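Long-range contacts in tryptophan--tRNA ligase (Pyrococcus horikoshii, PDB 3JXE), which catalyses the ATP-dependent attachment of L-tryptophan to its cognate tRNA, releasing AMP and diphosphate: residues Phe5-Glu13 against Ala214-Arg222; Tyr134-Gly144 against His350-Val361. One frame throughout, in Å; residues are numbered along the deposited sequence.

Contact 1: Phe5-Glu13 against Ala214-Arg222; sequences FKVTPWEVE and AIDQDPYWR. With TYM (tryptophanyl-5'AMP), chain E.
Val7 has CG1 set opposite its backbone N (chi1 178°), which puts that methyl 3.9 Å from CA of Asp216, while Asp216 swings CG between its own N and carbonyl carbon (chi1 66°), a setting that brings OD2 round to O2' of the adenylate. Pro9, in the hairpin turn, is wedged into the turn leading to helix 218-227: its CG meets CG of Pro219 at 3.8 Å, its CB lies 3.6 Å from CE1 of Tyr220, and its CA is 3.3 Å from the carbonyl O of Asp216. The side chains of Trp10 and Tyr220 cross at about a right angle, CZ2 of Trp10 against the Tyr220 hydroxyl, while the Trp10 ring stacks on Phe120. Behind this seam, O2' accepts from Ala214 N and donates to Asp216 OD2, both at 2.9 Å. Gln217, bent at chi2, reaches Asp216 OD1 with NE2 (3.2 Å, weak), and its OE1 accepts from Gln198. A leucine in place of Gln217 would probably leave the Asp216 carboxylate without its weak NE2 tether and Gln198 NE2 without this acceptor. The hairpin thus backs the adenylate site by apolar and CA-H...O contact, while Ala214 and Asp216 face the ribose and Gln217 the tryptophanyl end.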
loop_
_atom_site.group_PDB
_atom_site.type_symbol
_atom_site.label_atom_id
_atom_site.label_comp_id
_atom_site.label_asym_id
_atom_site.label_seq_id
_atom_site.Cartn_x
_atom_site.Cartn_y
_atom_site.Cartn_z
ATOM N N PHE B 5 5.864 28.580 15.539
ATOM C CA PHE B 5 6.767 27.834 14.668
ATOM C C PHE B 5 6.094 26.517 14.284
ATOM O O PHE B 5 5.352 25.938 15.083
ATOM C CB PHE B 5 8.119 27.583 15.355
ATOM C CG PHE B 5 8.023 26.798 16.638
ATOM C CD1 PHE B 5 8.140 25.410 16.633
ATOM C CD2 PHE B 5 7.831 27.446 17.855
ATOM C CE1 PHE B 5 8.054 24.681 17.815
ATOM C CE2 PHE B 5 7.744 26.724 19.043
ATOM C CZ PHE B 5 7.857 25.340 19.023
ATOM N N LYS B 6 6.345 26.051 13.065
ATOM C CA LYS B 6 5.716 24.825 12.576
ATOM C C LYS B 6 6.721 23.677 12.499
ATOM O O LYS B 6 7.806 23.833 11.935
ATOM C CB LYS B 6 5.068 25.070 11.211
ATOM C CG LYS B 6 3.941 24.105 10.875
ATOM C CD LYS B 6 3.373 24.387 9.497
ATOM C CE LYS B 6 2.154 23.523 9.222
ATOM N NZ LYS B 6 1.647 23.716 7.837
ATOM N N VAL B 7 6.361 22.537 13.089
ATOM C CA VAL B 7 7.174 21.319 13.013
ATOM C C VAL B 7 6.295 20.123 12.639
ATOM O O VAL B 7 5.639 19.521 13.494
ATOM C CB VAL B 7 7.963 21.037 14.330
ATOM C CG1 VAL B 7 8.757 19.738 14.225
ATOM C CG2 VAL B 7 8.904 22.184 14.660
ATOM N N THR B 8 6.274 19.805 11.348
ATOM C CA THR B 8 5.566 18.633 10.833
ATOM C C THR B 8 6.588 17.695 10.188
ATOM O O THR B 8 7.731 18.099 9.959
ATOM C CB THR B 8 4.466 19.017 9.799
ATOM O OG1 THR B 8 5.063 19.252 8.515
ATOM C CG2 THR B 8 3.701 20.263 10.243
ATOM N N PRO B 9 6.197 16.437 9.901
ATOM C CA PRO B 9 7.111 15.520 9.211
ATOM C C PRO B 9 7.525 15.952 7.797
ATOM O O PRO B 9 8.240 15.212 7.122
ATOM C CB PRO B 9 6.307 14.215 9.142
ATOM C CG PRO B 9 5.285 14.335 10.213
ATOM C CD PRO B 9 4.922 15.778 10.233
ATOM N N TRP B 10 7.091 17.135 7.362
ATOM C CA TRP B 10 7.381 17.616 6.006
ATOM C C TRP B 10 7.904 19.050 5.929
ATOM O O TRP B 10 8.433 19.460 4.895
ATOM C CB TRP B 10 6.159 17.454 5.099
ATOM C CG TRP B 10 5.684 16.045 5.001
ATOM C CD1 TRP B 10 6.188 15.062 4.201
ATOM C CD2 TRP B 10 4.613 15.451 5.742
ATOM N NE1 TRP B 10 5.495 13.892 4.392
ATOM C CE2 TRP B 10 4.523 14.102 5.336
ATOM C CE3 TRP B 10 3.719 15.927 6.710
ATOM C CZ2 TRP B 10 3.572 13.225 5.862
ATOM C CZ3 TRP B 10 2.775 15.054 7.231
ATOM C CH2 TRP B 10 2.710 13.718 6.804
ATOM N N GLU B 11 7.750 19.812 7.011
ATOM C CA GLU B 11 8.220 21.201 7.048
ATOM C C GLU B 11 8.539 21.696 8.458
ATOM O O GLU B 11 7.847 21.361 9.419
ATOM C CB GLU B 11 7.217 22.144 6.369
ATOM C CG GLU B 11 5.791 22.046 6.896
ATOM C CD GLU B 11 4.866 23.080 6.285
ATOM O OE1 GLU B 11 5.083 24.291 6.519
ATOM O OE2 GLU B 11 3.914 22.678 5.581
ATOM N N VAL B 12 9.604 22.489 8.560
ATOM C CA VAL B 12 9.986 23.149 9.807
ATOM C C VAL B 12 10.189 24.640 9.536
ATOM O O VAL B 12 11.094 25.028 8.794
ATOM C CB VAL B 12 11.265 22.528 10.432
ATOM C CG1 VAL B 12 11.667 23.273 11.701
ATOM C CG2 VAL B 12 11.052 21.054 10.739
ATOM N N GLU B 13 9.334 25.470 10.134
ATOM C CA GLU B 13 9.363 26.914 9.902
ATOM C C GLU B 13 9.502 27.703 11.199
ATOM O O GLU B 13 8.901 27.350 12.212
ATOM C CB GLU B 13 8.101 27.361 9.159
ATOM C CG GLU B 13 8.016 26.880 7.712
ATOM C CD GLU B 13 6.648 27.120 7.081
ATOM O OE1 GLU B 13 5.704 27.544 7.795
ATOM O OE2 GLU B 13 6.516 26.878 5.859
ATOM N N ALA B 214 15.147 12.799 14.204
ATOM C CA ALA B 214 14.885 14.150 14.695
ATOM C C ALA B 214 13.422 14.286 15.102
ATOM O O ALA B 214 12.568 13.502 14.675
ATOM C CB ALA B 214 15.271 15.204 13.657
ATOM N N ILE B 215 13.147 15.293 15.926
ATOM C CA ILE B 215 11.834 15.493 16.537
ATOM C C ILE B 215 10.684 15.626 15.518
ATOM O O ILE B 215 9.526 15.377 15.854
ATOM C CB ILE B 215 11.882 16.703 17.533
ATOM C CG1 ILE B 215 11.213 16.376 18.885
ATOM C CG2 ILE B 215 11.433 18.017 16.868
ATOM C CD1 ILE B 215 9.740 16.006 18.855
ATOM N N ASP B 216 11.010 15.987 14.277
ATOM C CA ASP B 216 9.998 16.210 13.239
ATOM C C ASP B 216 9.246 14.942 12.817
ATOM O O ASP B 216 8.130 15.019 12.303
ATOM C CB ASP B 216 10.618 16.888 12.011
ATOM C CG ASP B 216 11.632 16.008 11.296
ATOM O OD1 ASP B 216 11.670 16.046 10.050
ATOM O OD2 ASP B 216 12.389 15.276 11.970
ATOM N N GLN B 217 9.861 13.784 13.039
ATOM C CA GLN B 217 9.289 12.506 12.616
ATOM C C GLN B 217 8.360 11.889 13.660
ATOM O O GLN B 217 7.746 10.847 13.415
ATOM C CB GLN B 217 10.403 11.518 12.250
ATOM C CG GLN B 217 11.191 11.901 11.005
ATOM C CD GLN B 217 10.309 12.055 9.783
ATOM O OE1 GLN B 217 9.599 11.128 9.394
ATOM N NE2 GLN B 217 10.349 13.233 9.172
ATOM N N ASP B 218 8.247 12.557 14.807
ATOM C CA ASP B 218 7.516 12.038 15.969
ATOM C C ASP B 218 6.011 11.755 15.785
ATOM O O ASP B 218 5.516 10.761 16.328
ATOM C CB ASP B 218 7.745 12.937 17.187
ATOM C CG ASP B 218 7.195 12.336 18.460
ATOM O OD1 ASP B 218 7.726 11.298 18.912
ATOM O OD2 ASP B 218 6.227 12.904 19.007
ATOM N N PRO B 219 5.275 12.622 15.049
ATOM C CA PRO B 219 3.850 12.359 14.809
ATOM C C PRO B 219 3.503 10.908 14.449
ATOM O O PRO B 219 2.484 10.397 14.917
ATOM C CB PRO B 219 3.525 13.298 13.648
ATOM C CG PRO B 219 4.396 14.463 13.892
ATOM C CD PRO B 219 5.686 13.899 14.431
ATOM N N TYR B 220 4.341 10.257 13.642
ATOM C CA TYR B 220 4.140 8.853 13.273
ATOM C C TYR B 220 4.181 7.927 14.482
ATOM O O TYR B 220 3.398 6.978 14.575
ATOM C CB TYR B 220 5.215 8.386 12.289
ATOM C CG TYR B 220 5.198 9.057 10.942
ATOM C CD1 TYR B 220 6.139 10.032 10.624
ATOM C CD2 TYR B 220 4.260 8.704 9.976
ATOM C CE1 TYR B 220 6.143 10.645 9.383
ATOM C CE2 TYR B 220 4.251 9.318 8.729
ATOM C CZ TYR B 220 5.197 10.287 8.442
ATOM O OH TYR B 220 5.200 10.898 7.212
ATOM N N TRP B 221 5.103 8.207 15.399
ATOM C CA TRP B 221 5.384 7.303 16.507
ATOM C C TRP B 221 4.318 7.358 17.589
ATOM O O TRP B 221 3.934 6.320 18.122
ATOM C CB TRP B 221 6.783 7.546 17.091
ATOM C CG TRP B 221 7.856 7.809 16.056
ATOM C CD1 TRP B 221 8.846 8.746 16.131
ATOM C CD2 TRP B 221 8.034 7.142 14.794
ATOM N NE1 TRP B 221 9.631 8.701 15.004
ATOM C CE2 TRP B 221 9.154 7.727 14.166
ATOM C CE3 TRP B 221 7.355 6.108 14.134
ATOM C CZ2 TRP B 221 9.612 7.315 12.911
ATOM C CZ3 TRP B 221 7.811 5.697 12.886
ATOM C CH2 TRP B 221 8.930 6.301 12.289
ATOM N N ARG B 222 3.826 8.557 17.898
ATOM C CA ARG B 222 2.755 8.695 18.885
ATOM C C ARG B 222 1.438 8.096 18.383
ATOM O O ARG B 222 0.581 7.714 19.182
ATOM C CB ARG B 222 2.580 10.151 19.340
ATOM C CG ARG B 222 1.936 11.081 18.325
ATOM C CD ARG B 222 1.939 12.526 18.814
ATOM N NE ARG B 222 1.144 12.717 20.028
ATOM C CZ ARG B 222 0.822 13.903 20.542
ATOM N NH1 ARG B 222 1.217 15.029 19.952
ATOM N NH2 ARG B 222 0.095 13.966 21.651
HETATM P P TYM E . 13.953 12.767 5.899
HETATM O O1P TYM E . 14.443 12.042 4.705
HETATM O O2P TYM E . 13.335 14.101 5.741
HETATM O "O5'" TYM E . 15.164 12.922 6.948
HETATM C "C5'" TYM E . 15.924 11.769 7.331
HETATM C "C4'" TYM E . 16.413 11.883 8.780
HETATM O "O4'" TYM E . 17.077 13.163 8.969
HETATM C "C1'" TYM E . 16.441 13.861 10.079
HETATM N N9 TYM E . 16.588 15.314 9.751
HETATM C C4 TYM E . 17.379 16.177 10.387
HETATM N N3 TYM E . 18.208 16.070 11.443
HETATM C C2 TYM E . 18.890 17.121 11.886
HETATM N N1 TYM E . 18.780 18.308 11.308
HETATM C C6 TYM E . 17.972 18.486 10.248
HETATM N N6 TYM E . 17.874 19.684 9.679
HETATM C C5 TYM E . 17.242 17.404 9.759
HETATM N N7 TYM E . 16.379 17.246 8.761
HETATM C C8 TYM E . 15.986 15.970 8.754
HETATM C "C2'" TYM E . 15.019 13.306 10.120
HETATM O "O2'" TYM E . 14.499 13.385 11.444
HETATM C "C3'" TYM E . 15.241 11.841 9.762
HETATM O "O3'" TYM E . 15.657 11.110 10.928
HETATM N NH3 TYM E . 9.673 10.277 6.050
HETATM C CA TYM E . 11.052 10.245 6.555
HETATM C CB TYM E . 11.705 8.913 6.182
HETATM C CG TYM E . 11.551 7.848 7.312
HETATM C CD2 TYM E . 12.065 7.885 8.604
HETATM C CE2 TYM E . 11.673 6.709 9.258
HETATM C CE3 TYM E . 12.839 8.827 9.279
HETATM C CD1 TYM E . 10.880 6.678 7.217
HETATM N NE1 TYM E . 10.951 5.962 8.427
HETATM C CZ2 TYM E . 12.057 6.485 10.575
HETATM C CZ3 TYM E . 13.218 8.598 10.602
HETATM C CH2 TYM E . 12.828 7.427 11.250
HETATM C C TYM E . 11.865 11.388 5.937
HETATM O O TYM E . 11.550 11.858 4.841
HETATM O OPP TYM E . 12.925 11.805 6.705
#

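Contact 2: Tyr134-Gly144 against His350-Val361; sequences YDNILDIIAVG and HQRRRKKAEKLV
Helix 134-141 and helix 350-361 cross at 112° with their axes 8.0 Å apart at the closest, and Ala142 and Arg354 bring their CA atoms within 4.8 Å. Two alanines lie at this close approach: CB of Ala357 sits 3.7 Å from CG2 of Ile141, and CB of Ala142 is up against His350 and the backbone of Arg354. Leu138 is a knob in a hole made by Arg354, Ala357, Glu358 and Val361, its CD2 3.8 Å from Val361 CG2. The same Val361 methyl also takes CD1 of Ile141, which crosses it at about a right angle.

Helix 126-141 belongs to the Rossmann fold of the class I synthetases. It lies on the chain path between the neighbouring parallel strands 108-112 and 150-154, and Ile137 packs on both. Asn136 bonds to Gly84 O of the 'HIGH' region, while the face bearing Leu138 and Ile141 takes helix 332-367.

Along one flank runs a charged network. Arg354, with CG anti to its N (chi1 -158°) and the chain straight to NE, lays its guanidinium over CB of Leu138, which sits under the middle of one face. Two aspartates come in at its edge: OD1 of Asp135 pairs with NH1 at 2.6 Å in a weak bond, and OD2 of Asp139 pairs with NE at 3.0 Å, also weak, both carboxylate planes well tilted from the guanidinium. OD2 of Asp139 is shared, its anti lone pair taking His350 NE2 at 2.8 Å with carboxylate and imidazole nearly coplanar (4°), which fixes the ring's rotation. The Asp139 carboxylate would be expected to favour a protonated His350, though Arg354 beside it would oppose that. Arg353, bent at chi3, places a guanidinium face over the carbonyl O of Ala142, in the type I turn from Ile141 to Gly144.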
loop_
_atom_site.group_PDB
_atom_site.type_symbol
_atom_site.label_atom_id
_atom_site.label_comp_id
_atom_site.label_asym_id
_atom_site.label_seq_id
_atom_site.Cartn_x
_atom_site.Cartn_y
_atom_site.Cartn_z
ATOM N N TYR B 134 18.952 4.933 -4.441
ATOM C CA TYR B 134 20.271 4.315 -4.588
ATOM C C TYR B 134 21.392 5.238 -4.099
ATOM O O TYR B 134 22.285 4.806 -3.367
ATOM C CB TYR B 134 20.528 3.876 -6.039
ATOM C CG TYR B 134 21.892 3.246 -6.235
ATOM C CD1 TYR B 134 22.116 1.908 -5.909
ATOM C CD2 TYR B 134 22.966 3.996 -6.723
ATOM C CE1 TYR B 134 23.372 1.327 -6.069
ATOM C CE2 TYR B 134 24.225 3.426 -6.888
ATOM C CZ TYR B 134 24.421 2.091 -6.560
ATOM O OH TYR B 134 25.663 1.520 -6.723
ATOM N N ASP B 135 21.327 6.504 -4.509
ATOM C CA ASP B 135 22.302 7.513 -4.111
ATOM C C ASP B 135 22.387 7.650 -2.589
ATOM O O ASP B 135 23.480 7.690 -2.021
ATOM C CB ASP B 135 21.947 8.861 -4.741
ATOM C CG ASP B 135 22.960 9.940 -4.417
ATOM O OD1 ASP B 135 24.000 10.002 -5.108
ATOM O OD2 ASP B 135 22.716 10.725 -3.474
ATOM N N ASN B 136 21.224 7.715 -1.944
ATOM C CA ASN B 136 21.140 7.854 -0.491
ATOM C C ASN B 136 21.640 6.616 0.253
ATOM O O ASN B 136 22.254 6.743 1.315
ATOM C CB ASN B 136 19.708 8.192 -0.062
ATOM C CG ASN B 136 19.282 9.609 -0.455
ATOM O OD1 ASN B 136 18.155 10.019 -0.178
ATOM N ND2 ASN B 136 20.179 10.356 -1.094
ATOM N N ILE B 137 21.379 5.432 -0.310
ATOM C CA ILE B 137 21.865 4.164 0.252
ATOM C C ILE B 137 23.387 4.199 0.420
ATOM O O ILE B 137 23.909 3.813 1.471
ATOM C CB ILE B 137 21.489 2.924 -0.626
ATOM C CG1 ILE B 137 20.021 2.947 -1.079
ATOM C CG2 ILE B 137 21.822 1.615 0.094
ATOM C CD1 ILE B 137 19.006 2.671 -0.006
ATOM N N LEU B 138 24.084 4.673 -0.616
ATOM C CA LEU B 138 25.545 4.775 -0.607
ATOM C C LEU B 138 26.042 5.598 0.579
ATOM O O LEU B 138 26.979 5.192 1.265
ATOM C CB LEU B 138 26.070 5.364 -1.924
ATOM C CG LEU B 138 25.693 4.698 -3.255
ATOM C CD1 LEU B 138 26.177 5.533 -4.432
ATOM C CD2 LEU B 138 26.217 3.272 -3.360
ATOM N N ASP B 139 25.402 6.742 0.818
ATOM C CA ASP B 139 25.720 7.594 1.963
ATOM C C ASP B 139 25.447 6.899 3.291
ATOM O O ASP B 139 26.223 7.031 4.240
ATOM C CB ASP B 139 24.921 8.892 1.901
ATOM C CG ASP B 139 25.384 9.804 0.790
ATOM O OD1 ASP B 139 24.651 9.924 -0.216
ATOM O OD2 ASP B 139 26.483 10.391 0.920
ATOM N N ILE B 140 24.339 6.163 3.348
ATOM C CA ILE B 140 23.926 5.460 4.562
ATOM C C ILE B 140 24.855 4.280 4.866
ATOM O O ILE B 140 25.248 4.079 6.015
ATOM C CB ILE B 140 22.438 5.023 4.487
ATOM C CG1 ILE B 140 21.530 6.258 4.473
ATOM C CG2 ILE B 140 22.067 4.113 5.661
ATOM C CD1 ILE B 140 20.144 6.007 3.915
ATOM N N ILE B 141 25.221 3.523 3.831
ATOM C CA ILE B 141 26.176 2.421 3.977
ATOM C C ILE B 141 27.564 2.943 4.369
ATOM O O ILE B 141 28.294 2.278 5.110
ATOM C CB ILE B 141 26.254 1.540 2.701
ATOM C CG1 ILE B 141 24.913 0.845 2.451
ATOM C CG2 ILE B 141 27.370 0.496 2.820
ATOM C CD1 ILE B 141 24.868 0.015 1.189
ATOM N N ALA B 142 27.902 4.140 3.892
ATOM C CA ALA B 142 29.185 4.784 4.197
ATOM C C ALA B 142 29.400 5.070 5.688
ATOM O O ALA B 142 30.534 5.266 6.128
ATOM C CB ALA B 142 29.348 6.057 3.385
ATOM N N VAL B 143 28.313 5.096 6.457
ATOM C CA VAL B 143 28.395 5.299 7.903
ATOM C C VAL B 143 29.008 4.068 8.575
ATOM O O VAL B 143 29.766 4.192 9.540
ATOM C CB VAL B 143 27.013 5.629 8.520
ATOM C CG1 VAL B 143 27.152 6.023 9.986
ATOM C CG2 VAL B 143 26.339 6.750 7.747
ATOM N N GLY B 144 28.684 2.888 8.049
ATOM C CA GLY B 144 29.246 1.634 8.541
ATOM C C GLY B 144 28.367 0.930 9.556
ATOM O O GLY B 144 28.452 1.203 10.754
ATOM N N HIS B 350 34.030 10.583 4.401
ATOM C CA HIS B 350 32.716 10.049 4.042
ATOM C C HIS B 350 32.640 9.664 2.565
ATOM O O HIS B 350 32.157 8.581 2.232
ATOM C CB HIS B 350 31.597 11.037 4.398
ATOM C CG HIS B 350 30.228 10.565 4.005
ATOM N ND1 HIS B 350 29.488 9.699 4.783
ATOM C CD2 HIS B 350 29.473 10.831 2.913
ATOM C CE1 HIS B 350 28.333 9.455 4.187
ATOM N NE2 HIS B 350 28.298 10.128 3.050
ATOM N N GLN B 351 33.122 10.551 1.694
ATOM C CA GLN B 351 33.117 10.316 0.246
ATOM C C GLN B 351 34.038 9.167 -0.163
ATOM O O GLN B 351 33.783 8.486 -1.158
ATOM C CB GLN B 351 33.479 11.593 -0.515
ATOM C CG GLN B 351 32.348 12.610 -0.580
ATOM C CD GLN B 351 32.833 14.026 -0.833
ATOM O OE1 GLN B 351 33.638 14.273 -1.732
ATOM N NE2 GLN B 351 32.335 14.968 -0.043
ATOM N N ARG B 352 35.105 8.968 0.609
ATOM C CA ARG B 352 36.002 7.830 0.438
ATOM C C ARG B 352 35.256 6.525 0.721
ATOM O O ARG B 352 35.297 5.590 -0.083
ATOM C CB ARG B 352 37.214 7.971 1.366
ATOM C CG ARG B 352 38.147 6.772 1.393
ATOM C CD ARG B 352 39.018 6.790 2.638
ATOM N NE ARG B 352 39.568 5.465 2.928
ATOM C CZ ARG B 352 38.996 4.561 3.725
ATOM N NH1 ARG B 352 37.845 4.826 4.334
ATOM N NH2 ARG B 352 39.581 3.386 3.918
ATOM N N ARG B 353 34.566 6.484 1.863
ATOM C CA ARG B 353 33.783 5.320 2.288
ATOM C C ARG B 353 32.542 5.124 1.421
ATOM O O ARG B 353 32.011 4.017 1.317
ATOM C CB ARG B 353 33.377 5.458 3.759
ATOM C CG ARG B 353 34.549 5.619 4.721
ATOM C CD ARG B 353 34.105 5.647 6.173
ATOM N NE ARG B 353 33.708 4.323 6.647
ATOM C CZ ARG B 353 33.501 4.007 7.924
ATOM N NH1 ARG B 353 33.655 4.919 8.879
ATOM N NH2 ARG B 353 33.141 2.771 8.248
ATOM N N ARG B 354 32.096 6.215 0.802
ATOM C CA ARG B 354 30.943 6.215 -0.090
ATOM C C ARG B 354 31.220 5.421 -1.366
ATOM O O ARG B 354 30.320 4.777 -1.908
ATOM C CB ARG B 354 30.571 7.656 -0.438
ATOM C CG ARG B 354 29.153 7.856 -0.908
ATOM C CD ARG B 354 28.919 9.306 -1.292
ATOM N NE ARG B 354 27.553 9.527 -1.756
ATOM C CZ ARG B 354 27.137 9.314 -3.000
ATOM N NH1 ARG B 354 25.873 9.542 -3.317
ATOM N NH2 ARG B 354 27.976 8.871 -3.928
ATOM N N LYS B 355 32.462 5.474 -1.842
ATOM C CA LYS B 355 32.866 4.733 -3.036
ATOM C C LYS B 355 33.004 3.237 -2.746
ATOM O O LYS B 355 32.672 2.402 -3.591
ATOM C CB LYS B 355 34.168 5.294 -3.613
ATOM C CG LYS B 355 34.433 4.865 -5.051
ATOM C CD LYS B 355 35.777 5.363 -5.552
ATOM C CE LYS B 355 36.037 4.878 -6.970
ATOM N NZ LYS B 355 37.351 5.354 -7.483
ATOM N N LYS B 356 33.496 2.911 -1.551
ATOM C CA LYS B 356 33.607 1.524 -1.092
ATOM C C LYS B 356 32.234 0.916 -0.803
ATOM O O LYS B 356 32.064 -0.307 -0.846
ATOM C CB LYS B 356 34.483 1.439 0.161
ATOM C CG LYS B 356 35.972 1.607 -0.095
ATOM C CD LYS B 356 36.780 1.342 1.167
ATOM C CE LYS B 356 38.275 1.334 0.879
ATOM N NZ LYS B 356 39.066 0.906 2.067
ATOM N N ALA B 357 31.266 1.786 -0.514
ATOM C CA ALA B 357 29.894 1.390 -0.195
ATOM C C ALA B 357 29.151 0.795 -1.389
ATOM O O ALA B 357 28.216 0.013 -1.211
ATOM C CB ALA B 357 29.126 2.578 0.361
ATOM N N GLU B 358 29.577 1.165 -2.597
ATOM C CA GLU B 358 28.952 0.704 -3.842
ATOM C C GLU B 358 28.975 -0.815 -3.975
ATOM O O GLU B 358 28.112 -1.403 -4.628
ATOM C CB GLU B 358 29.639 1.335 -5.055
ATOM C CG GLU B 358 29.633 2.859 -5.064
ATOM C CD GLU B 358 30.325 3.444 -6.284
ATOM O OE1 GLU B 358 29.889 3.151 -7.421
ATOM O OE2 GLU B 358 31.301 4.204 -6.106
ATOM N N LYS B 359 29.971 -1.436 -3.348
ATOM C CA LYS B 359 30.158 -2.883 -3.392
ATOM C C LYS B 359 29.269 -3.603 -2.381
ATOM O O LYS B 359 28.857 -4.741 -2.607
ATOM C CB LYS B 359 31.627 -3.232 -3.135
ATOM C CG LYS B 359 32.602 -2.621 -4.139
ATOM C CD LYS B 359 34.018 -2.562 -3.580
ATOM C CE LYS B 359 34.956 -1.823 -4.531
ATOM N NZ LYS B 359 36.305 -1.622 -3.929
ATOM N N LEU B 360 28.972 -2.927 -1.272
ATOM C CA LEU B 360 28.227 -3.524 -0.161
ATOM C C LEU B 360 26.703 -3.443 -0.298
ATOM O O LEU B 360 25.978 -3.982 0.544
ATOM C CB LEU B 360 28.665 -2.893 1.167
ATOM C CG LEU B 360 30.086 -3.159 1.673
ATOM C CD1 LEU B 360 30.451 -2.166 2.766
ATOM C CD2 LEU B 360 30.252 -4.596 2.168
ATOM N N VAL B 361 26.225 -2.782 -1.353
ATOM C CA VAL B 361 24.788 -2.539 -1.552
ATOM C C VAL B 361 23.971 -3.832 -1.594
ATOM O O VAL B 361 22.978 -3.962 -0.879
ATOM C CB VAL B 361 24.512 -1.675 -2.813
ATOM C CG1 VAL B 361 23.021 -1.617 -3.124
ATOM C CG2 VAL B 361 25.060 -0.271 -2.624
#

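Contact 1 is the more buried of the two and lies at the active site. Contact 2 is only partly buried, on the opposite side of the chain's centre, and the two centres are 27 Å apart with no atoms touching. They share no helix or strand, though both pack against the same Rossmann fold: 5-13 is an N-terminal hairpin set against the turn after strand 209-214, whereas 350-361, on a long C-terminal helix, covers a helix lying against strands 108-112 and 150-154. Their chemistry differs accordingly. Contact 1 joins its segments largely by apolar touch and turns Ala214, Asp216 and Gln217 to the adenylate pocket; contact 2 sets a salt-bridge network, partly buried, beside its hydrophobic knob.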